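Local atomic coordinates of beta-galactosidase (Geobacillus stearothermophilus, PDB entry 4OIF), a protein that probably hydrolyses terminal non-reducing beta-D-galactose residues in beta-D-galactosides, as a zinc-containing homotrimeric member of glycosyl hydrolase family 42. Residues Gly504-Asp507 with Glu508-Ala512; Thr216-Gly219 with Leu220-Asp223; His518-Leu521 with Arg522-Phe525. All coordinates share one frame; numbering follows the deposited sequence.

Interaction 1. Residues Gly504-Asp507 with Glu508-Ala512; sequences GIVD and EHDLA
A type I beta turn from D507 to D510 reverses this loop of the trimerisation domain, and D510 N closes it on D507 O. An Asx turn shares its first residue: D507 OD1 accepts from H509 N at 2.7 Å. The same oxygen accepts from L511 N at 3.0 Å. The two donors reach it from opposite faces of the carboxylate, each well out of its plane. CG of D507 lies between the backbone N and the carbonyl carbon (chi1 66°), which brings OD1 back to the chain that follows. Across the ends of the turn, D507 N bonds L511 O at 2.9 Å, next to a single beta bridge between V506 and A512. A water donates to L511 O and weakly to D507 OD2. CG1 of V506 rests 3.4 Å from D510 OD1. That carboxylate also bonds Y477 and forms a salt bridge with K371 of the second subunit. With an alanine in place of D507, the N-H groups of H509 and L511 would probably lose their shared acceptor and the turn would be less firmly held. Two N-H groups on one oxygen are likely to favour the charged form of D507, and they fix its carboxylate against the turn.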
loop_
_atom_site.group_PDB
_atom_site.type_symbol
_atom_site.label_atom_id
_atom_site.label_comp_id
_atom_site.label_asym_id
_atom_site.label_seq_id
_atom_site.Cartn_x
_atom_site.Cartn_y
_atom_site.Cartn_z
ATOM N N GLY A 504 25.646 14.575 -15.114
ATOM C CA GLY A 504 26.362 14.267 -16.342
ATOM C C GLY A 504 26.665 12.798 -16.556
ATOM O O GLY A 504 27.745 12.428 -16.997
ATOM N N ILE A 505 25.696 11.947 -16.259
ATOM C CA ILE A 505 25.902 10.506 -16.312
ATOM C C ILE A 505 25.487 9.930 -17.658
ATOM O O ILE A 505 26.046 8.943 -18.160
ATOM C CB ILE A 505 25.110 9.836 -15.196
ATOM C CG1 ILE A 505 25.518 10.447 -13.853
ATOM C CG2 ILE A 505 25.313 8.329 -15.203
ATOM C CD1 ILE A 505 27.014 10.373 -13.585
ATOM N N VAL A 506 24.534 10.623 -18.261
ATOM C CA VAL A 506 23.652 10.056 -19.259
ATOM C C VAL A 506 23.294 11.124 -20.289
ATOM O O VAL A 506 23.199 12.305 -19.939
ATOM C CB VAL A 506 22.404 9.477 -18.532
ATOM C CG1 VAL A 506 21.101 10.112 -19.000
ATOM C CG2 VAL A 506 22.389 7.974 -18.633
ATOM N N ASP A 507 23.142 10.749 -21.559
ATOM C CA ASP A 507 22.771 11.753 -22.562
ATOM C C ASP A 507 21.254 11.880 -22.652
ATOM O O ASP A 507 20.527 11.256 -21.889
ATOM C CB ASP A 507 23.378 11.450 -23.948
ATOM C CG ASP A 507 22.834 10.176 -24.604
ATOM O OD1 ASP A 507 21.770 9.642 -24.206
ATOM O OD2 ASP A 507 23.488 9.720 -25.566
ATOM N N GLU A 508 20.774 12.678 -23.595
ATOM C CA GLU A 508 19.342 12.924 -23.714
ATOM C C GLU A 508 18.527 11.674 -24.098
ATOM O O GLU A 508 17.300 11.735 -24.164
ATOM C CB GLU A 508 19.093 14.040 -24.731
ATOM C CG GLU A 508 19.165 13.594 -26.200
ATOM C CD GLU A 508 20.510 13.858 -26.859
ATOM O OE1 GLU A 508 21.543 13.894 -26.152
ATOM O OE2 GLU A 508 20.533 14.027 -28.097
ATOM N N HIS A 509 19.195 10.551 -24.352
ATOM C CA HIS A 509 18.500 9.286 -24.635
ATOM C C HIS A 509 18.505 8.362 -23.441
ATOM O O HIS A 509 18.124 7.194 -23.562
ATOM C CB HIS A 509 19.142 8.533 -25.797
ATOM C CG HIS A 509 19.006 9.216 -27.117
ATOM N ND1 HIS A 509 17.788 9.612 -27.627
ATOM C CD2 HIS A 509 19.936 9.558 -28.042
ATOM C CE1 HIS A 509 17.975 10.179 -28.806
ATOM N NE2 HIS A 509 19.269 10.161 -29.078
ATOM N N ASP A 510 18.956 8.886 -22.303
ATOM C CA ASP A 510 19.279 8.078 -21.129
ATOM C C ASP A 510 20.299 6.981 -21.502
ATOM O O ASP A 510 20.291 5.866 -20.980
ATOM C CB ASP A 510 18.015 7.481 -20.494
ATOM C CG ASP A 510 18.256 6.981 -19.062
ATOM O OD1 ASP A 510 18.857 7.721 -18.247
ATOM O OD2 ASP A 510 17.872 5.829 -18.758
ATOM N N LEU A 511 21.195 7.317 -22.411
ATOM C CA LEU A 511 22.272 6.416 -22.778
ATOM C C LEU A 511 23.523 6.839 -22.006
ATOM O O LEU A 511 23.881 8.018 -21.992
ATOM C CB LEU A 511 22.494 6.471 -24.280
ATOM C CG LEU A 511 22.536 5.223 -25.150
ATOM C CD1 LEU A 511 21.574 4.155 -24.666
ATOM C CD2 LEU A 511 22.226 5.638 -26.598
ATOM N N ALA A 512 24.161 5.892 -21.329
ATOM C CA ALA A 512 25.362 6.185 -20.550
ATOM C C ALA A 512 26.508 6.714 -21.420
ATOM O O ALA A 512 26.796 6.147 -22.480
ATOM C CB ALA A 512 25.806 4.948 -19.801
HETATM O O HOH W 1 25.890 8.767 -24.066
#

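Interaction 2. Residues Thr216-Gly219 with Leu220-Asp223; sequences TIHG and LNLD
I217, H218 and G219 give their carbonyl oxygens to the backbone N-H groups of N221, L222 and D223, which sets up the first turn of a helix. N221 N to I217 O is 3.1 Å; L222 N to H218 O and D223 N to G219 O are both 2.9 Å. I217 is the N-cap residue. Its side chain has no polar atom to cap with. A water bridges I217 N, which donates to it at 2.8 Å, and N221 OD1, which accepts from it at 2.8 Å. CG of N221 stands beside its own backbone N (chi1 -57°), which turns the amide back over the I217 carbonyl. N221 CG is 3.2 Å from I217 O. This is the start of helix 218-246 in the TIM-barrel domain. N221 ND2 and H218 ND1 both bond one carboxylate oxygen of D427, which belongs to the trimerisation domain, so these side chains tie the helix start to that domain. On another side of the turn, CB of I217 meets CB of L220 at 4.0 Å. The two side chains cross at a slant. Both pack on W191, and L220 also touches F172 of helix 166-179, with its side chain about 12 Å from that of the zinc ligand C168. D223 rests its CB 3.3 Å from G219 O, while its carboxylate is held by K179, R226, Y180 and W191.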
loop_
_atom_site.group_PDB
_atom_site.type_symbol
_atom_site.label_atom_id
_atom_site.label_comp_id
_atom_site.label_asym_id
_atom_site.label_seq_id
_atom_site.Cartn_x
_atom_site.Cartn_y
_atom_site.Cartn_z
ATOM N N THR A 216 10.202 -1.499 -19.065
ATOM C CA THR A 216 11.609 -1.704 -18.732
ATOM C C THR A 216 12.568 -1.081 -19.755
ATOM O O THR A 216 13.791 -1.230 -19.639
ATOM C CB THR A 216 11.947 -3.212 -18.617
ATOM O OG1 THR A 216 11.829 -3.835 -19.908
ATOM C CG2 THR A 216 11.014 -3.899 -17.639
ATOM N N ILE A 217 12.028 -0.397 -20.763
ATOM C CA ILE A 217 12.877 0.339 -21.701
ATOM C C ILE A 217 12.813 1.839 -21.384
ATOM O O ILE A 217 11.806 2.495 -21.640
ATOM C CB ILE A 217 12.479 0.086 -23.176
ATOM C CG1 ILE A 217 12.314 -1.412 -23.462
ATOM C CG2 ILE A 217 13.517 0.675 -24.116
ATOM C CD1 ILE A 217 11.887 -1.723 -24.910
ATOM N N HIS A 218 13.897 2.365 -20.818
ATOM C CA HIS A 218 13.945 3.745 -20.359
ATOM C C HIS A 218 13.686 4.742 -21.482
ATOM O O HIS A 218 12.972 5.720 -21.295
ATOM C CB HIS A 218 15.300 4.054 -19.712
ATOM C CG HIS A 218 15.571 3.282 -18.454
ATOM N ND1 HIS A 218 14.740 3.329 -17.354
ATOM C CD2 HIS A 218 16.598 2.463 -18.113
ATOM C CE1 HIS A 218 15.237 2.564 -16.396
ATOM N NE2 HIS A 218 16.359 2.020 -16.834
ATOM N N GLY A 219 14.265 4.494 -22.649
ATOM C CA GLY A 219 14.142 5.415 -23.770
ATOM C C GLY A 219 12.712 5.506 -24.257
ATOM O O GLY A 219 12.247 6.573 -24.661
ATOM N N LEU A 220 12.009 4.374 -24.207
ATOM C CA LEU A 220 10.587 4.344 -24.514
ATOM C C LEU A 220 9.817 5.160 -23.481
ATOM O O LEU A 220 8.961 5.952 -23.840
ATOM C CB LEU A 220 10.062 2.906 -24.569
ATOM C CG LEU A 220 8.538 2.713 -24.591
ATOM C CD1 LEU A 220 7.874 3.485 -25.734
ATOM C CD2 LEU A 220 8.163 1.236 -24.665
ATOM N N ASN A 221 10.114 4.972 -22.201
ATOM C CA ASN A 221 9.406 5.719 -21.160
ATOM C C ASN A 221 9.577 7.239 -21.325
ATOM O O ASN A 221 8.598 8.020 -21.281
ATOM C CB ASN A 221 9.887 5.268 -19.778
ATOM C CG ASN A 221 9.705 3.782 -19.558
ATOM O OD1 ASN A 221 8.779 3.180 -20.087
ATOM N ND2 ASN A 221 10.577 3.189 -18.764
ATOM N N LEU A 222 10.828 7.635 -21.544
ATOM C CA LEU A 222 11.207 9.027 -21.738
ATOM C C LEU A 222 10.524 9.621 -22.973
ATOM O O LEU A 222 9.812 10.630 -22.880
ATOM C CB LEU A 222 12.727 9.127 -21.858
ATOM C CG LEU A 222 13.380 10.506 -21.966
ATOM C CD1 LEU A 222 12.986 11.412 -20.801
ATOM C CD2 LEU A 222 14.896 10.339 -22.024
ATOM N N ASP A 223 10.726 8.986 -24.124
ATOM C CA ASP A 223 10.088 9.448 -25.347
ATOM C C ASP A 223 8.564 9.491 -25.218
ATOM O O ASP A 223 7.934 10.374 -25.788
ATOM C CB ASP A 223 10.488 8.580 -26.547
ATOM C CG ASP A 223 11.769 9.057 -27.210
ATOM O OD1 ASP A 223 12.256 10.142 -26.840
ATOM O OD2 ASP A 223 12.279 8.362 -28.112
HETATM O O HOH W 2 9.482 0.702 -21.265
#

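Interaction 3. Residues His518-Leu521 with Arg522-Phe525; sequences HQDL and REMF
H518, the N-cap residue of helix 519-525, gives its carbonyl oxygen to R522 N. Its ring caps the helix as well: ND1 accepts from D520 N at 2.9 Å, with the donor in the ring plane. CG of H518 is anti to its own backbone N (chi1 -175°), and the ring reaches forward to the start of the helix. NE2 is bonded to E481, so both ring nitrogens have partners.

Q519 extends its side chain alongside that of E523. NE2 of Q519 makes a weak bond of 3.3 Å to OE2 of E523. The bond is nearly straight, though the amide and carboxylate planes stand 85° apart. R522 bends back at chi3, and CA of Q519 lies over one face of the guanidinium, offset toward its rim. R522 NH2 is 3.6 Å from CG of Q519. The guanidinium and amide planes are only 16° apart.

D520 gives its carbonyl oxygen to M524 N, and SD of M524 lies 3.4 Å from that same D520 O. D520 OD1 is 4.3 Å from E523 OE1. The salt bridge from D520 to K488 probably eases the repulsion between the two acids.

L521 bonds F525 N through its carbonyl oxygen. The ring of F525 meets that oxygen edge-on, with CD2 3.2 Å from L521 O. CD2 of L521 reaches M524 SD at 4.0 Å and F525 CE2 at 4.2 Å, which makes an apolar cluster.

M524 and F525 carry the packing onto the sheet of the trimerisation domain and helix 481-492. M524 packs on K488 and V491 of helix 481-492, on L497 of strand 496-500 and on Y586 of strand 579-586. F525 lies on L497 and M499 of strand 496-500 and on A591 and Y593 of strand 589-594.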
loop_
_atom_site.group_PDB
_atom_site.type_symbol
_atom_site.label_atom_id
_atom_site.label_comp_id
_atom_site.label_asym_id
_atom_site.label_seq_id
_atom_site.Cartn_x
_atom_site.Cartn_y
_atom_site.Cartn_z
ATOM N N HIS A 518 32.654 12.966 -19.630
ATOM C CA HIS A 518 32.733 13.742 -20.853
ATOM C C HIS A 518 33.906 14.688 -20.725
ATOM O O HIS A 518 34.061 15.368 -19.706
ATOM C CB HIS A 518 31.445 14.513 -21.141
ATOM C CG HIS A 518 31.457 15.230 -22.458
ATOM N ND1 HIS A 518 32.316 16.272 -22.734
ATOM C CD2 HIS A 518 30.717 15.052 -23.580
ATOM C CE1 HIS A 518 32.103 16.708 -23.962
ATOM N NE2 HIS A 518 31.137 15.985 -24.498
ATOM N N GLN A 519 34.738 14.671 -21.761
ATOM C CA GLN A 519 35.956 15.463 -21.859
ATOM C C GLN A 519 35.796 16.912 -21.396
ATOM O O GLN A 519 36.601 17.411 -20.602
ATOM C CB GLN A 519 36.452 15.447 -23.309
ATOM C CG GLN A 519 37.683 16.302 -23.560
ATOM C CD GLN A 519 38.187 16.166 -24.979
ATOM O OE1 GLN A 519 37.726 15.301 -25.727
ATOM N NE2 GLN A 519 39.138 17.019 -25.361
ATOM N N ASP A 520 34.758 17.571 -21.911
ATOM C CA ASP A 520 34.489 18.973 -21.616
ATOM C C ASP A 520 34.306 19.207 -20.125
ATOM O O ASP A 520 34.920 20.109 -19.564
ATOM C CB ASP A 520 33.253 19.463 -22.367
ATOM C CG ASP A 520 33.517 19.708 -23.849
ATOM O OD1 ASP A 520 34.692 19.656 -24.265
ATOM O OD2 ASP A 520 32.538 19.977 -24.590
ATOM N N LEU A 521 33.479 18.381 -19.483
ATOM C CA LEU A 521 33.239 18.487 -18.041
ATOM C C LEU A 521 34.513 18.200 -17.231
ATOM O O LEU A 521 34.803 18.896 -16.254
ATOM C CB LEU A 521 32.112 17.535 -17.608
ATOM C CG LEU A 521 30.736 17.783 -18.234
ATOM C CD1 LEU A 521 29.807 16.687 -17.811
ATOM C CD2 LEU A 521 30.151 19.153 -17.864
ATOM N N ARG A 522 35.263 17.175 -17.636
ATOM C CA ARG A 522 36.515 16.840 -16.966
ATOM C C ARG A 522 37.440 18.051 -16.970
ATOM O O ARG A 522 37.985 18.440 -15.931
ATOM C CB ARG A 522 37.212 15.643 -17.629
ATOM C CG ARG A 522 38.537 15.286 -16.932
ATOM C CD ARG A 522 39.366 14.221 -17.668
ATOM N NE ARG A 522 39.805 14.673 -18.988
ATOM C CZ ARG A 522 39.461 14.076 -20.127
ATOM N NH1 ARG A 522 38.690 13.003 -20.097
ATOM N NH2 ARG A 522 39.886 14.550 -21.291
ATOM N N GLU A 523 37.593 18.646 -18.148
ATOM C CA GLU A 523 38.421 19.831 -18.312
ATOM C C GLU A 523 37.925 20.975 -17.443
ATOM O O GLU A 523 38.703 21.606 -16.729
ATOM C CB GLU A 523 38.446 20.263 -19.778
ATOM C CG GLU A 523 39.483 19.559 -20.633
ATOM C CD GLU A 523 39.298 19.846 -22.118
ATOM O OE1 GLU A 523 38.476 20.728 -22.460
ATOM O OE2 GLU A 523 39.963 19.183 -22.944
ATOM N N MET A 524 36.627 21.245 -17.522
ATOM C CA MET A 524 36.016 22.338 -16.777
ATOM C C MET A 524 36.300 22.235 -15.287
ATOM O O MET A 524 36.809 23.178 -14.676
ATOM C CB MET A 524 34.504 22.364 -17.015
ATOM C CG MET A 524 34.107 22.793 -18.408
ATOM S SD MET A 524 32.416 22.338 -18.807
ATOM C CE MET A 524 31.573 23.281 -17.536
ATOM N N PHE A 525 35.976 21.081 -14.712
ATOM C CA PHE A 525 36.035 20.894 -13.268
ATOM C C PHE A 525 37.415 20.442 -12.789
ATOM O O PHE A 525 37.679 20.419 -11.591
ATOM C CB PHE A 525 34.967 19.884 -12.830
ATOM C CG PHE A 525 33.562 20.400 -12.956
ATOM C CD1 PHE A 525 32.968 21.101 -11.906
ATOM C CD2 PHE A 525 32.838 20.203 -14.127
ATOM C CE1 PHE A 525 31.672 21.596 -12.018
ATOM C CE2 PHE A 525 31.538 20.685 -14.245
ATOM C CZ PHE A 525 30.953 21.389 -13.188
#

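Overall arrangement
Interaction 2 comes first along the chain, followed by interactions 1 and 3. Interaction 2 starts helix 218-246 of the TIM-barrel domain. The other two lie in the trimerisation domain, in the loop after strand 496-500 and on helix 519-525 that follows it. The centres of interactions 1 and 2 are about 12 Å apart and they touch, D510 against H218 and E508 against L222. The two domains therefore meet here, and both contacts also reach the second subunit. Interaction 3 is about 15 Å from interaction 1 and about 28 Å from interaction 2, centre to centre. It touches no other subunit. The loop thus runs from the domain and subunit junction to a helix packed on its own sheet.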